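Local structure of capsid protein (Turnip yellow mosaic virus, 2FZ2) at residues P34-E38 with N55-V59; A47-L51 with V102-Q106; F65-L71 with P139-S144; T81-F87 with A163-C169; G92-V96 with V130-L134. The protein self-assembles in 180 copies into a T=3 icosahedral capsid that encloses the single-stranded RNA genome of the virus. One frame throughout, in Å; residues are numbered along the deposited sequence.

Contact 1: P34-E38 with N55-V59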
# COMPACT_ATOMS: atom_id res chain seq x y z
N PRO D 34 97.03 31.46 -63.09
CA PRO D 34 97.48 30.33 -63.90
C PRO D 34 98.67 30.71 -64.75
O PRO D 34 99.07 31.86 -64.74
CB PRO D 34 96.27 30.06 -64.77
CG PRO D 34 95.74 31.48 -65.03
CD PRO D 34 96.24 32.38 -63.91
N PHE D 35 99.20 29.77 -65.53
CA PHE D 35 100.36 30.06 -66.36
C PHE D 35 100.77 28.91 -67.26
O PHE D 35 100.28 27.79 -67.16
CB PHE D 35 101.54 30.34 -65.47
CG PHE D 35 101.90 29.15 -64.64
CD1 PHE D 35 102.95 28.31 -65.01
CD2 PHE D 35 101.15 28.83 -63.51
CE1 PHE D 35 103.23 27.16 -64.28
CE2 PHE D 35 101.43 27.68 -62.77
CZ PHE D 35 102.47 26.85 -63.15
N GLN D 36 101.72 29.22 -68.14
CA GLN D 36 102.31 28.23 -69.02
C GLN D 36 103.75 28.69 -69.13
O GLN D 36 104.01 29.86 -69.42
CB GLN D 36 101.65 28.21 -70.39
CG GLN D 36 102.29 27.20 -71.34
CD GLN D 36 101.29 26.59 -72.31
OE1 GLN D 36 101.55 26.52 -73.51
NE2 GLN D 36 100.15 26.13 -71.79
N SER D 37 104.67 27.78 -68.84
CA SER D 37 106.08 28.12 -68.92
C SER D 37 106.76 27.22 -69.92
O SER D 37 106.56 26.01 -69.92
CB SER D 37 106.77 27.98 -67.56
OG SER D 37 108.00 28.69 -67.53
N GLU D 38 107.55 27.84 -70.79
CA GLU D 38 108.28 27.09 -71.80
C GLU D 38 109.33 26.32 -71.03
O GLU D 38 110.01 26.88 -70.17
CB GLU D 38 108.93 28.04 -72.79
CG GLU D 38 108.07 28.31 -74.01
CD GLU D 38 108.53 29.51 -74.80
OE1 GLU D 38 107.69 30.13 -75.49
OE2 GLU D 38 109.74 29.84 -74.73
N ASN D 55 110.71 27.43 -58.91
CA ASN D 55 111.68 28.45 -59.25
C ASN D 55 111.65 29.03 -60.65
O ASN D 55 112.55 29.80 -61.01
CB ASN D 55 113.08 27.91 -58.98
CG ASN D 55 113.40 27.84 -57.51
OD1 ASN D 55 114.34 27.16 -57.10
ND2 ASN D 55 112.62 28.54 -56.70
N ILE D 56 110.67 28.70 -61.48
CA ILE D 56 110.70 29.27 -62.81
C ILE D 56 110.09 30.65 -62.87
O ILE D 56 109.18 30.97 -62.10
CB ILE D 56 110.02 28.39 -63.84
CG1 ILE D 56 108.94 27.56 -63.16
CG2 ILE D 56 111.07 27.54 -64.57
CD1 ILE D 56 107.58 27.97 -63.56
N ASP D 57 110.58 31.45 -63.81
CA ASP D 57 110.12 32.81 -63.97
C ASP D 57 108.63 33.02 -63.79
O ASP D 57 108.21 33.83 -62.97
CB ASP D 57 110.55 33.35 -65.33
CG ASP D 57 111.00 34.82 -65.26
OD1 ASP D 57 110.25 35.64 -64.67
OD2 ASP D 57 112.09 35.14 -65.78
N SER D 58 107.82 32.29 -64.54
CA SER D 58 106.38 32.46 -64.42
C SER D 58 105.91 32.42 -62.98
O SER D 58 105.05 33.20 -62.59
CB SER D 58 105.64 31.42 -65.24
OG SER D 58 106.26 31.28 -66.51
N VAL D 59 106.46 31.52 -62.18
CA VAL D 59 106.04 31.45 -60.79
C VAL D 59 106.64 32.60 -60.02
O VAL D 59 105.95 33.41 -59.40
CB VAL D 59 106.51 30.16 -60.14
CG1 VAL D 59 106.17 30.18 -58.68
CG2 VAL D 59 105.89 28.98 -60.82
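The polar part of this contact is a single weak hydrogen bond between two serine hydroxyls, S37 OG and S58 OG, 3.3 Å apart. S37 reaches across because its hydroxyl stands anti to the backbone N (chi1 -162°), on a strand residue whose CB is directed at the helix. S58 starts from the first turn of helix 57-63 and brings its own OG back to meet it. The bond is not the main tie of S58, which also hydrogen-bonds to S188 of a neighbouring subunit; the S37-S58 pair therefore lies beside a polar meeting point between chains.

The apolar part lies beside this pair. The F35 ring approaches S58 obliquely, with CD1 4.1 Å from S58 CB, and its CE1 lies 4.5 Å from the I56 CD1 methyl. The same methyl also packs 4.1 Å from S37 OG, so I56 bridges the two strand residues that are directed at the helix. F35 and S37 alternate with Q36, whose CB leads away to the other side of the strand.

Residue I56 occupies the N-cap position of helix 57-63, and the contact packs this helix start on strand 30-42, within the beta-sandwich (jelly-roll) fold of an icosahedral plant virus subunit.

Contact 2: A47-L51 with V102-Q106; sequences AEASL and VTPTQ
The backbones of E48 and P104 come nearest, with CA atoms 6.4 Å apart, where extended strand 47-51 passes a short 3-10 turn at 104-105. Packing around the P104 ring carries the contact. E48 and S50, one residue apart on the same side of the strand, both direct their CB atoms at the proline, while A49 between them adds its carbonyl O, 3.8 Å from P104 CG.

The E48 side chain runs nearly perpendicular to P104. Its CB lies 3.9 Å from P104 CB; the chain then bends at chi2 (143°) and brings the carboxylate alongside the ring atoms, with OE2 3.8 Å from P104 CG. S50 OG meets the neighbouring ring atom, P104 CD, at 3.7 Å. The second carboxylate oxygen, E48 OE1, extends past the proline to within 3.6 Å of T105 OG1. That hydroxyl is joined to T103 OG1 by a 2.8 Å hydrogen bond that spans P104, and Q106 N bonds to T103 O, closing the turn from within.

The contact lies at the surface of the subunit, where the loop between strands 89-97 and 114-118 folds against strand 47-52. That strand is an outermost one, within this chain, of its four-stranded sheet, pairing with strand 151-158, from which L154 touches both S50 and P104.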
# COMPACT_ATOMS: atom_id res chain seq x y z
N ALA D 47 119.17 15.75 -75.22
CA ALA D 47 119.37 16.76 -74.22
C ALA D 47 118.48 16.35 -73.08
O ALA D 47 117.64 15.46 -73.24
CB ALA D 47 118.97 18.11 -74.74
N GLU D 48 118.67 16.99 -71.94
CA GLU D 48 117.84 16.66 -70.80
C GLU D 48 117.64 17.91 -69.99
O GLU D 48 118.33 18.92 -70.19
CB GLU D 48 118.51 15.57 -69.95
CG GLU D 48 120.01 15.71 -69.80
CD GLU D 48 120.48 15.31 -68.41
OE1 GLU D 48 120.94 14.15 -68.24
OE2 GLU D 48 120.40 16.16 -67.49
N ALA D 49 116.68 17.86 -69.07
CA ALA D 49 116.40 19.00 -68.23
C ALA D 49 115.70 18.60 -66.96
O ALA D 49 114.81 17.75 -66.95
CB ALA D 49 115.55 19.98 -68.98
N SER D 50 116.13 19.21 -65.86
CA SER D 50 115.55 18.94 -64.56
C SER D 50 115.30 20.29 -63.98
O SER D 50 116.16 21.18 -64.06
CB SER D 50 116.51 18.18 -63.64
OG SER D 50 117.74 17.89 -64.29
N LEU D 51 114.12 20.48 -63.42
CA LEU D 51 113.87 21.78 -62.83
C LEU D 51 112.80 21.85 -61.76
O LEU D 51 111.70 21.32 -61.89
CB LEU D 51 113.60 22.81 -63.92
CG LEU D 51 112.17 22.83 -64.41
CD1 LEU D 51 112.05 23.74 -65.59
CD2 LEU D 51 111.77 21.42 -64.75
N VAL D 102 117.46 12.06 -58.22
CA VAL D 102 117.49 11.40 -59.52
C VAL D 102 117.75 12.36 -60.64
O VAL D 102 117.41 13.55 -60.59
CB VAL D 102 116.22 10.67 -59.85
CG1 VAL D 102 116.55 9.22 -60.11
CG2 VAL D 102 115.24 10.80 -58.72
N THR D 103 118.39 11.82 -61.66
CA THR D 103 118.73 12.60 -62.82
C THR D 103 117.93 12.01 -63.97
O THR D 103 117.57 10.83 -63.95
CB THR D 103 120.26 12.53 -63.07
OG1 THR D 103 120.53 12.53 -64.48
CG2 THR D 103 120.83 11.28 -62.46
N PRO D 104 117.59 12.83 -64.97
CA PRO D 104 116.83 12.36 -66.13
C PRO D 104 117.35 11.06 -66.75
O PRO D 104 116.59 10.27 -67.30
CB PRO D 104 116.91 13.53 -67.10
CG PRO D 104 117.08 14.73 -66.22
CD PRO D 104 117.91 14.27 -65.07
N THR D 105 118.66 10.85 -66.67
CA THR D 105 119.29 9.65 -67.21
C THR D 105 118.64 8.39 -66.64
O THR D 105 118.48 7.38 -67.32
CB THR D 105 120.79 9.60 -66.85
OG1 THR D 105 121.30 10.94 -66.71
CG2 THR D 105 121.56 8.87 -67.93
N GLN D 106 118.26 8.47 -65.38
CA GLN D 106 117.66 7.35 -64.70
C GLN D 106 116.15 7.43 -64.52
O GLN D 106 115.62 7.00 -63.50
CB GLN D 106 118.33 7.17 -63.33
CG GLN D 106 118.63 8.47 -62.61
CD GLN D 106 119.95 8.43 -61.88
OE1 GLN D 106 120.01 8.53 -60.65
NE2 GLN D 106 121.04 8.28 -62.65

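Contact 3: F65-L71 with P139-S144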
# COMPACT_ATOMS: atom_id res chain seq x y z
N PHE D 65 105.44 39.86 -54.41
CA PHE D 65 104.34 40.56 -53.71
C PHE D 65 103.43 39.76 -52.79
O PHE D 65 102.57 40.35 -52.13
CB PHE D 65 103.45 41.35 -54.68
CG PHE D 65 104.16 42.46 -55.41
CD1 PHE D 65 104.31 42.43 -56.79
CD2 PHE D 65 104.74 43.51 -54.70
CE1 PHE D 65 105.03 43.43 -57.46
CE2 PHE D 65 105.46 44.51 -55.37
CZ PHE D 65 105.61 44.46 -56.74
N TYR D 66 103.57 38.44 -52.74
CA TYR D 66 102.76 37.64 -51.82
C TYR D 66 103.70 36.82 -50.95
O TYR D 66 104.80 36.46 -51.36
CB TYR D 66 101.80 36.73 -52.59
CG TYR D 66 100.89 37.51 -53.49
CD1 TYR D 66 101.32 37.92 -54.74
CD2 TYR D 66 99.62 37.89 -53.06
CE1 TYR D 66 100.52 38.70 -55.56
CE2 TYR D 66 98.80 38.68 -53.87
CZ TYR D 66 99.26 39.08 -55.12
OH TYR D 66 98.51 39.90 -55.93
N ARG D 67 103.27 36.53 -49.72
CA ARG D 67 104.12 35.78 -48.82
C ARG D 67 103.92 34.28 -48.96
O ARG D 67 104.88 33.52 -48.75
CB ARG D 67 103.88 36.22 -47.38
CG ARG D 67 103.84 37.74 -47.19
CD ARG D 67 104.70 38.17 -46.01
NE ARG D 67 103.95 38.33 -44.76
CZ ARG D 67 104.14 37.59 -43.68
NH1 ARG D 67 105.07 36.63 -43.70
NH2 ARG D 67 103.42 37.79 -42.57
N HIS D 68 102.71 33.85 -49.31
CA HIS D 68 102.44 32.42 -49.48
C HIS D 68 101.74 32.15 -50.78
O HIS D 68 100.95 32.97 -51.26
CB HIS D 68 101.56 31.86 -48.38
CG HIS D 68 101.93 32.34 -47.02
ND1 HIS D 68 102.77 31.64 -46.18
CD2 HIS D 68 101.58 33.47 -46.36
CE1 HIS D 68 102.92 32.32 -45.06
NE2 HIS D 68 102.21 33.43 -45.14
N ALA D 69 102.02 30.97 -51.33
CA ALA D 69 101.45 30.52 -52.59
C ALA D 69 101.72 29.04 -52.82
O ALA D 69 102.87 28.63 -52.94
CB ALA D 69 102.03 31.32 -53.72
N SER D 70 100.64 28.26 -52.88
CA SER D 70 100.67 26.82 -53.12
C SER D 70 100.28 26.59 -54.57
O SER D 70 99.84 27.51 -55.24
CB SER D 70 99.65 26.11 -52.23
OG SER D 70 100.23 25.59 -51.04
N LEU D 71 100.42 25.36 -55.04
CA LEU D 71 100.08 24.99 -56.42
C LEU D 71 98.75 24.24 -56.48
O LEU D 71 98.66 23.12 -55.98
CB LEU D 71 101.15 24.08 -56.97
CG LEU D 71 102.23 24.85 -57.68
CD1 LEU D 71 103.40 23.94 -58.06
CD2 LEU D 71 101.60 25.46 -58.90
N PRO D 139 103.10 20.89 -52.42
CA PRO D 139 102.40 21.97 -53.13
C PRO D 139 102.87 23.40 -52.90
O PRO D 139 102.80 24.23 -53.81
CB PRO D 139 100.94 21.79 -52.72
CG PRO D 139 100.97 20.89 -51.52
CD PRO D 139 102.19 20.04 -51.63
N ARG D 140 103.35 23.69 -51.70
CA ARG D 140 103.78 25.04 -51.37
C ARG D 140 105.06 25.46 -52.10
O ARG D 140 106.06 24.76 -52.08
CB ARG D 140 103.89 25.17 -49.84
CG ARG D 140 102.57 24.79 -49.11
CD ARG D 140 102.49 25.21 -47.63
NE ARG D 140 101.55 26.30 -47.40
CZ ARG D 140 100.65 26.32 -46.42
NH1 ARG D 140 100.58 25.29 -45.59
NH2 ARG D 140 99.84 27.38 -46.26
N VAL D 141 105.01 26.61 -52.78
CA VAL D 141 106.15 27.13 -53.54
C VAL D 141 106.68 28.49 -53.05
O VAL D 141 107.65 29.04 -53.59
CB VAL D 141 105.78 27.26 -55.01
CG1 VAL D 141 105.16 25.97 -55.48
CG2 VAL D 141 104.80 28.39 -55.19
N LYS D 142 106.00 29.05 -52.05
CA LYS D 142 106.43 30.29 -51.42
C LYS D 142 105.76 30.24 -50.07
O LYS D 142 104.53 30.09 -49.98
CB LYS D 142 105.98 31.55 -52.19
CG LYS D 142 106.60 32.88 -51.66
CD LYS D 142 107.04 33.83 -52.80
CE LYS D 142 107.22 35.31 -52.35
NZ LYS D 142 107.65 36.24 -53.46
N ASP D 143 106.57 30.30 -49.02
CA ASP D 143 106.02 30.27 -47.67
C ASP D 143 106.93 30.97 -46.70
O ASP D 143 107.94 31.55 -47.11
CB ASP D 143 105.78 28.85 -47.20
CG ASP D 143 104.53 28.73 -46.37
OD1 ASP D 143 104.50 27.96 -45.40
OD2 ASP D 143 103.55 29.43 -46.71
N SER D 144 106.55 30.90 -45.42
CA SER D 144 107.32 31.49 -44.33
C SER D 144 108.68 30.80 -44.21
O SER D 144 109.55 31.23 -43.45
CB SER D 144 106.55 31.33 -43.02
OG SER D 144 105.71 32.44 -42.76
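The H68 imidazole meets D143 and S144 at its edge: D143 OD2 and S144 OG both lie near the ring plane, the serine oxygen 3.6 Å from H68 CE1. S144 OG itself hydrogen-bonds to D149 OD1 of a neighbouring subunit. H68 ND1 donates to D143 OD2 in a nearly straight bond (169°), although the carboxylate plane is turned 68° from the ring; its very short modelled length is doubtful at this resolution. A chi1 of -42° swings the ring toward D143. The other nitrogen, H68 NE2, bonds to V16 O of the same neighbouring subunit, and together the two bonds would fix the rotation of the imidazole. H180 of the same chain meets the ring with its plane nearly perpendicular.

D143 has further partners: OD1 bonds to Y147 OH and to T18 OG1 of that neighbouring subunit, while R140 NE, 3.8 Å from D143 OD2, forms a long salt bridge of charges alone, with no N-H pointing at the oxygen. These positive and polar neighbours would be expected to favour the carboxylate anion.

Backbone bonds join the two segments. A69 O accepts from V141 N at 2.9 Å, in its carbonyl plane, and more weakly from K142 N; A69 N returns a bond to K142 O. L71 N adds a weak bond to P139 O. Beside them, the L71 CD1 methyl packs 3.7 Å from V141 CG1.

V141 and K142 thus both face A69, a classic beta bulge where the short strand 140-142 pairs antiparallel with strand 66-80, at a subunit interface.

Contact 4: T81-F87 with A163-C169; sequences TLQAPAF and APPASTC
Neither segment is a regular helix or strand. Residues 83-86 follow helical backbone angles, and the two segments come nearest at A84 and T168, whose CA atoms are 4.6 Å apart. One backbone hydrogen bond links them: T81 N donates to T168 O at 2.7 Å, from well above the carbonyl plane (39° out of it). Within the first loop, F87 N returns to Q83 O, curling the chain so that Q83 and F87 both face the second loop.

F87 lays one face of its ring on P164. The proline CB stands 3.6 Å from the ring centroid and 24° off the normal, a CH-pi contact, with P164 CA over the ring centre as well. The F87 chi1 of -67°, which sets CG anti to the carbonyl carbon, carries the ring out to this proline. P165 follows obliquely, its CD 3.7 Å from F87 CE1.

The two loops are neighbouring inter-strand connections at one end of the beta-sandwich. Residues 81-87 lie between strands 66-80 and 89-97. The other loop, which follows strand 151-158, supplies 163-169 and runs into strand 169-182. T168 and C169 also both face A42 in a classic beta bulge.

Q83 lies across P165, bent at chi2, and brings OE1 to 3.2 Å from P165 CD. T168 fills the middle: its CG2 methyl packs 3.9 Å from F87 CB, while its hydroxyl bonds to T89. A84 CB lies 3.5 Å from T168 O.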
# COMPACT_ATOMS: atom_id res chain seq x y z
N THR D 81 105.51 18.92 -82.95
CA THR D 81 105.69 19.93 -83.98
C THR D 81 105.47 19.33 -85.38
O THR D 81 105.02 18.20 -85.51
CB THR D 81 107.10 20.51 -83.86
OG1 THR D 81 107.08 21.90 -84.17
CG2 THR D 81 108.05 19.78 -84.82
N LEU D 82 105.80 20.08 -86.44
CA LEU D 82 105.61 19.58 -87.80
C LEU D 82 106.76 18.69 -88.25
O LEU D 82 106.74 18.15 -89.37
CB LEU D 82 105.48 20.73 -88.79
CG LEU D 82 106.83 21.29 -89.22
CD1 LEU D 82 106.64 22.29 -90.33
CD2 LEU D 82 107.49 21.94 -88.03
N GLN D 83 107.75 18.56 -87.39
CA GLN D 83 108.91 17.74 -87.71
C GLN D 83 108.79 16.39 -87.03
O GLN D 83 109.53 15.45 -87.33
CB GLN D 83 110.18 18.45 -87.26
CG GLN D 83 110.54 19.62 -88.15
CD GLN D 83 110.89 19.20 -89.58
OE1 GLN D 83 111.64 19.90 -90.26
NE2 GLN D 83 110.36 18.06 -90.03
N ALA D 84 107.84 16.31 -86.12
CA ALA D 84 107.62 15.09 -85.37
C ALA D 84 107.31 13.86 -86.21
O ALA D 84 107.77 12.76 -85.90
CB ALA D 84 106.51 15.33 -84.37
N PRO D 85 106.55 14.01 -87.29
CA PRO D 85 106.25 12.82 -88.08
C PRO D 85 107.46 12.28 -88.82
O PRO D 85 107.77 11.09 -88.78
CB PRO D 85 105.15 13.30 -89.03
CG PRO D 85 104.79 14.69 -88.56
CD PRO D 85 105.97 15.22 -87.87
N ALA D 86 108.15 13.18 -89.50
CA ALA D 86 109.33 12.79 -90.26
C ALA D 86 110.49 12.35 -89.36
O ALA D 86 111.39 11.62 -89.80
CB ALA D 86 109.75 13.95 -91.12
N PHE D 87 110.46 12.78 -88.11
CA PHE D 87 111.53 12.49 -87.15
C PHE D 87 111.07 12.06 -85.75
O PHE D 87 111.08 12.86 -84.82
CB PHE D 87 112.39 13.73 -86.98
CG PHE D 87 113.18 14.10 -88.19
CD1 PHE D 87 112.78 15.16 -88.99
CD2 PHE D 87 114.34 13.40 -88.52
CE1 PHE D 87 113.53 15.53 -90.10
CE2 PHE D 87 115.10 13.77 -89.63
CZ PHE D 87 114.69 14.84 -90.42
N ALA D 163 119.48 13.77 -87.33
CA ALA D 163 118.54 14.71 -86.74
C ALA D 163 117.73 15.63 -87.64
O ALA D 163 118.08 15.89 -88.78
CB ALA D 163 119.28 15.55 -85.70
N PRO D 164 116.61 16.14 -87.10
CA PRO D 164 115.69 17.05 -87.79
C PRO D 164 116.31 18.44 -87.85
O PRO D 164 117.21 18.77 -87.08
CB PRO D 164 114.46 17.03 -86.89
CG PRO D 164 115.07 16.90 -85.53
CD PRO D 164 116.08 15.80 -85.76
N PRO D 165 115.83 19.29 -88.77
CA PRO D 165 116.32 20.65 -88.95
C PRO D 165 115.82 21.56 -87.86
O PRO D 165 116.29 22.68 -87.72
CB PRO D 165 115.78 21.06 -90.31
CG PRO D 165 115.00 19.85 -90.84
CD PRO D 165 114.68 19.01 -89.65
N ALA D 166 114.85 21.07 -87.09
CA ALA D 166 114.30 21.88 -86.01
C ALA D 166 113.56 21.05 -85.00
O ALA D 166 113.15 19.92 -85.27
CB ALA D 166 113.38 22.96 -86.58
N SER D 167 113.38 21.64 -83.82
CA SER D 167 112.69 21.02 -82.69
C SER D 167 111.44 20.25 -83.16
O SER D 167 110.61 20.79 -83.89
CB SER D 167 112.35 22.12 -81.68
OG SER D 167 113.00 23.35 -82.06
N THR D 168 111.35 18.97 -82.78
CA THR D 168 110.23 18.12 -83.17
C THR D 168 109.09 18.28 -82.22
O THR D 168 107.97 17.84 -82.49
CB THR D 168 110.53 16.63 -83.12
OG1 THR D 168 110.93 16.29 -81.79
CG2 THR D 168 111.59 16.24 -84.14
N CYS D 169 109.37 18.88 -81.08
CA CYS D 169 108.30 19.08 -80.14
C CYS D 169 108.66 20.06 -79.04
O CYS D 169 109.84 20.25 -78.69
CB CYS D 169 107.88 17.75 -79.53
SG CYS D 169 109.13 17.06 -78.45

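Contact 5: G92-V96 with V130-L134; sequences GVCWV and VKCPL
W95 reaches from strand 89-97 to residues 130-134, bridging the two facing sheets of the beta-sandwich, the jelly-roll fold of this capsid subunit. The touching parts run nearly parallel, 17° apart, yet no backbone pairing joins them; the indole spans the gap.

W95 CB starts the course, 3.9 Å from P133 CD. The ring then stands out toward the second segment, a chi1 of -78° turning it away from the W95 carbonyl. CG lies beneath the CA and CB of C132. On the pyrrole side, CD1 packs 3.8 Å from the V130 CG1 methyl and also nears C132 CA. NE1, at the ring edge, donates to V130 O over 2.9 Å in a nearly straight bond (165°). The oxygen is close to the indole plane, although the donor sits well above the carbonyl plane. This gives the buried indole N-H an acceptor and fixes the rotation of the ring.

C132 covers one face of the indole. Its CB rests over the five-membered ring, 3.3 Å from the centroid, as a CH-pi contact, with W95 CE2 the ring atom nearest to it. The sulfur, anti to the backbone N, leans over the same face in a Cys sulfur-aromatic contact and reaches toward CD2 and CE3. Farther out, CZ2 stays near C132 CB, and CZ3 and CH2 lie at the far limit of the same atom. L74 and V76 of strand 66-80 and L153 of strand 151-158 also touch W95, which places it in the core between the sheets.

Beside the indole, V93 and V130 lie alongside each other, pointing opposite ways, with V93 CG1 meeting V130 CG2 at 4.1 Å.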
# COMPACT_ATOMS: atom_id res chain seq x y z
N GLY D 92 111.36 11.36 -72.28
CA GLY D 92 111.19 10.77 -70.97
C GLY D 92 110.67 11.81 -70.03
O GLY D 92 111.05 12.98 -70.11
N VAL D 93 109.80 11.38 -69.12
CA VAL D 93 109.20 12.30 -68.18
C VAL D 93 108.98 11.74 -66.80
O VAL D 93 108.55 10.60 -66.63
CB VAL D 93 107.85 12.77 -68.68
CG1 VAL D 93 107.17 13.66 -67.66
CG2 VAL D 93 108.02 13.48 -69.98
N CYS D 94 109.25 12.58 -65.81
CA CYS D 94 109.04 12.16 -64.45
C CYS D 94 108.91 13.28 -63.44
O CYS D 94 109.74 14.19 -63.37
CB CYS D 94 110.15 11.22 -64.02
SG CYS D 94 109.57 10.18 -62.68
N TRP D 95 107.84 13.19 -62.66
CA TRP D 95 107.58 14.17 -61.63
C TRP D 95 108.25 13.60 -60.39
O TRP D 95 108.10 12.42 -60.08
CB TRP D 95 106.08 14.32 -61.41
CG TRP D 95 105.38 15.14 -62.45
CD1 TRP D 95 104.41 14.73 -63.31
CD2 TRP D 95 105.59 16.53 -62.72
NE1 TRP D 95 103.99 15.78 -64.10
CE2 TRP D 95 104.70 16.89 -63.75
CE3 TRP D 95 106.44 17.50 -62.18
CZ2 TRP D 95 104.64 18.19 -64.26
CZ3 TRP D 95 106.38 18.78 -62.68
CH2 TRP D 95 105.49 19.11 -63.72
N VAL D 96 108.96 14.45 -59.66
CA VAL D 96 109.67 13.99 -58.49
C VAL D 96 109.91 15.15 -57.50
O VAL D 96 110.05 16.30 -57.90
CB VAL D 96 111.00 13.36 -58.96
CG1 VAL D 96 112.12 14.35 -58.85
CG2 VAL D 96 111.29 12.13 -58.18
N VAL D 130 101.08 14.93 -68.65
CA VAL D 130 101.34 14.21 -67.42
C VAL D 130 101.02 15.14 -66.27
O VAL D 130 101.78 16.06 -65.97
CB VAL D 130 102.78 13.75 -67.33
CG1 VAL D 130 102.93 12.73 -66.22
CG2 VAL D 130 103.19 13.13 -68.62
N LYS D 131 99.87 14.91 -65.65
CA LYS D 131 99.50 15.74 -64.52
C LYS D 131 100.54 15.41 -63.47
O LYS D 131 100.99 14.26 -63.36
CB LYS D 131 98.08 15.39 -63.99
CG LYS D 131 96.89 16.00 -64.81
CD LYS D 131 95.68 16.55 -63.97
CE LYS D 131 94.65 17.34 -64.87
NZ LYS D 131 93.29 17.65 -64.27
N CYS D 132 100.96 16.43 -62.73
CA CYS D 132 101.89 16.20 -61.65
C CYS D 132 100.97 15.84 -60.49
O CYS D 132 99.92 16.45 -60.31
CB CYS D 132 102.67 17.45 -61.30
SG CYS D 132 103.58 17.22 -59.75
N PRO D 133 101.34 14.83 -59.72
CA PRO D 133 100.56 14.37 -58.56
C PRO D 133 100.94 15.10 -57.28
O PRO D 133 101.62 14.54 -56.42
CB PRO D 133 100.88 12.89 -58.48
CG PRO D 133 102.08 12.68 -59.40
CD PRO D 133 102.53 13.99 -59.92
N LEU D 134 100.50 16.35 -57.15
CA LEU D 134 100.80 17.16 -55.98
C LEU D 134 100.37 16.40 -54.74
O LEU D 134 100.80 16.69 -53.62
CB LEU D 134 100.06 18.49 -56.06
CG LEU D 134 99.97 19.30 -57.37
CD1 LEU D 134 101.37 19.46 -57.94
CD2 LEU D 134 99.02 18.60 -58.35

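In the fold
From the N terminus, strand 30-42 opens contact 1, which closes at helix 57-63. Contact 2 begins inside that loop, at strand 47-52, and ends at 102-106, so the two cross; they touch through L51 and I56. Contact 3 opens after contact 1 has closed, crosses contact 2 and encloses contact 5, which it touches at L134. Contact 4 joins two inter-strand loops at one end of the sandwich; it crosses contacts 2 and 3 and also has contact 5 nested within it. Contact 5 ties the two sheets together near the chain centre, crossing contact 2 and touching it where V96 packs on V102. Contacts 3 and 4 lie on opposite sides of that centre.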